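Local structure of chinitase A (Streptomyces coelicolor, 3EBV) at residues Ala242-Leu247 against Pro263-Ala268. The protein probably hydrolyses internal glycosidic bonds of chitin, this chain being the family 18 glycosidase domain of a longer chitinase. Numbering follows the deposited sequence.
Sequences AALDCL and PDLRGA
Leu-265 reaches across to the helix with one methyl, CD2, and that methyl meets both leucines of the facing helical turn. Its CD2 lies 3.7 Å from CD2 of Leu-244, the two side chains crossing at about a right angle. Against Leu-247 the approach is more slanting: Leu-265 CD2 is 3.9 Å from Leu-247 CD1 and 4.0 Å from Leu-247 CB. The CB of Leu-265 points toward the helix, and with CG opposite the backbone N (chi1 -169°) and CD1 turned aside by chi2 (74°), the CD2 branch runs on to reach the two leucines. Leu-244 and Leu-247 both turn CG opposite the carbonyl carbon instead, and being three residues apart, about one turn, they offer CD2 of Leu-244 and CD1 of Leu-247 to the same methyl. Leu-244 CD2 also touches the backbone, at 3.8 Å from Gly-267 O; no hydrogen bond joins the two segments.

In the TIM barrel of family 18 glycosidases, this is where helix 237-249 of the outer layer packs on the chain entering strand 267-271, which pairs in parallel with strands 219-224 and 6-12 and, as the last barrel strand, closes the barrel against the first. Gly-267 has a positive phi (152°) that a residue with a side chain rarely adopts. Farther out, Val-219 of strand 219-224 touches Leu-265 and Leu-221 of the same strand touches Leu-244, while Val-291 of helix 282-292 also touches Leu-244. Cys-246 forms a disulfide with Cys-253, and the carboxylate of Asp-245 hydrogen-bonds His-290 through OD1 and Asn-252 through OD2.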
loop_
_atom_site.group_PDB
_atom_site.type_symbol
_atom_site.label_atom_id
_atom_site.label_comp_id
_atom_site.label_asym_id
_atom_site.label_seq_id
_atom_site.Cartn_x
_atom_site.Cartn_y
_atom_site.Cartn_z
ATOM N N ALA A 242 -18.837 2.819 -2.630
ATOM C CA ALA A 242 -19.564 2.375 -3.823
ATOM C C ALA A 242 -18.718 1.452 -4.694
ATOM O O ALA A 242 -19.211 0.422 -5.212
ATOM C CB ALA A 242 -20.052 3.552 -4.611
ATOM N N ALA A 243 -17.452 1.801 -4.904
ATOM C CA ALA A 243 -16.602 0.943 -5.716
ATOM C C ALA A 243 -16.438 -0.446 -5.065
ATOM O O ALA A 243 -16.402 -1.473 -5.743
ATOM C CB ALA A 243 -15.209 1.622 -5.910
ATOM N N LEU A 244 -16.248 -0.446 -3.744
ATOM C CA LEU A 244 -16.151 -1.720 -3.012
ATOM C C LEU A 244 -17.428 -2.550 -3.211
ATOM O O LEU A 244 -17.319 -3.743 -3.464
ATOM C CB LEU A 244 -15.910 -1.455 -1.518
ATOM C CG LEU A 244 -14.523 -0.856 -1.193
ATOM C CD1 LEU A 244 -14.614 -0.408 0.287
ATOM C CD2 LEU A 244 -13.418 -1.879 -1.405
ATOM N N ASP A 245 -18.579 -1.886 -3.083
ATOM C CA ASP A 245 -19.888 -2.563 -3.306
ATOM C C ASP A 245 -19.948 -3.097 -4.725
ATOM O O ASP A 245 -20.450 -4.206 -4.968
ATOM C CB ASP A 245 -21.029 -1.591 -3.081
ATOM C CG ASP A 245 -21.218 -1.239 -1.612
ATOM O OD1 ASP A 245 -20.573 -1.892 -0.750
ATOM O OD2 ASP A 245 -22.030 -0.322 -1.393
ATOM N N CYS A 246 -19.533 -2.282 -5.684
ATOM C CA CYS A 246 -19.678 -2.692 -7.078
ATOM C C CYS A 246 -18.882 -3.962 -7.357
ATOM O O CYS A 246 -19.382 -4.961 -7.954
ATOM C CB CYS A 246 -19.259 -1.518 -7.967
ATOM S SG CYS A 246 -19.247 -1.883 -9.758
ATOM N N LEU A 247 -17.636 -3.982 -6.893
ATOM C CA LEU A 247 -16.755 -5.128 -7.146
ATOM C C LEU A 247 -17.192 -6.348 -6.335
ATOM O O LEU A 247 -17.117 -7.457 -6.853
ATOM C CB LEU A 247 -15.305 -4.764 -6.762
ATOM C CG LEU A 247 -14.689 -3.743 -7.747
ATOM C CD1 LEU A 247 -13.401 -3.088 -7.110
ATOM C CD2 LEU A 247 -14.318 -4.373 -9.069
ATOM N N PRO A 263 -16.287 -11.191 -3.909
ATOM C CA PRO A 263 -16.594 -10.912 -2.505
ATOM C C PRO A 263 -15.377 -10.890 -1.582
ATOM O O PRO A 263 -15.450 -10.227 -0.527
ATOM C CB PRO A 263 -17.558 -12.041 -2.087
ATOM C CG PRO A 263 -17.766 -12.862 -3.281
ATOM C CD PRO A 263 -17.089 -12.304 -4.479
ATOM N N ASP A 264 -14.294 -11.573 -1.961
ATOM C CA ASP A 264 -13.077 -11.598 -1.100
ATOM C C ASP A 264 -12.099 -10.464 -1.394
ATOM O O ASP A 264 -10.951 -10.503 -0.946
ATOM C CB ASP A 264 -12.353 -12.944 -1.180
ATOM C CG ASP A 264 -13.152 -14.069 -0.546
ATOM O OD1 ASP A 264 -14.080 -13.794 0.257
ATOM O OD2 ASP A 264 -12.852 -15.233 -0.881
ATOM N N LEU A 265 -12.557 -9.457 -2.130
ATOM C CA LEU A 265 -11.726 -8.244 -2.380
ATOM C C LEU A 265 -11.112 -7.788 -1.056
ATOM O O LEU A 265 -11.832 -7.670 -0.044
ATOM C CB LEU A 265 -12.604 -7.124 -2.958
ATOM C CG LEU A 265 -11.795 -5.955 -3.478
ATOM C CD1 LEU A 265 -11.096 -6.293 -4.790
ATOM C CD2 LEU A 265 -12.709 -4.768 -3.661
ATOM N N ARG A 266 -9.804 -7.499 -1.058
ATOM C CA ARG A 266 -9.154 -7.262 0.252
ATOM C C ARG A 266 -9.744 -6.065 0.994
ATOM O O ARG A 266 -10.073 -6.134 2.175
ATOM C CB ARG A 266 -7.646 -7.054 0.086
ATOM C CG ARG A 266 -6.912 -6.776 1.426
ATOM C CD ARG A 266 -6.953 -7.968 2.344
ATOM N NE ARG A 266 -6.076 -8.970 1.780
ATOM C CZ ARG A 266 -5.507 -9.941 2.476
ATOM N NH1 ARG A 266 -5.772 -10.081 3.767
ATOM N NH2 ARG A 266 -4.704 -10.792 1.844
ATOM N N GLY A 267 -9.833 -4.919 0.314
ATOM C CA GLY A 267 -10.251 -3.690 0.990
ATOM C C GLY A 267 -9.683 -2.454 0.341
ATOM O O GLY A 267 -9.685 -2.318 -0.893
ATOM N N ALA A 268 -9.160 -1.564 1.197
ATOM C CA ALA A 268 -8.770 -0.230 0.739
ATOM C C ALA A 268 -7.497 0.193 1.413
ATOM O O ALA A 268 -7.021 -0.453 2.351
ATOM C CB ALA A 268 -9.905 0.808 0.992
#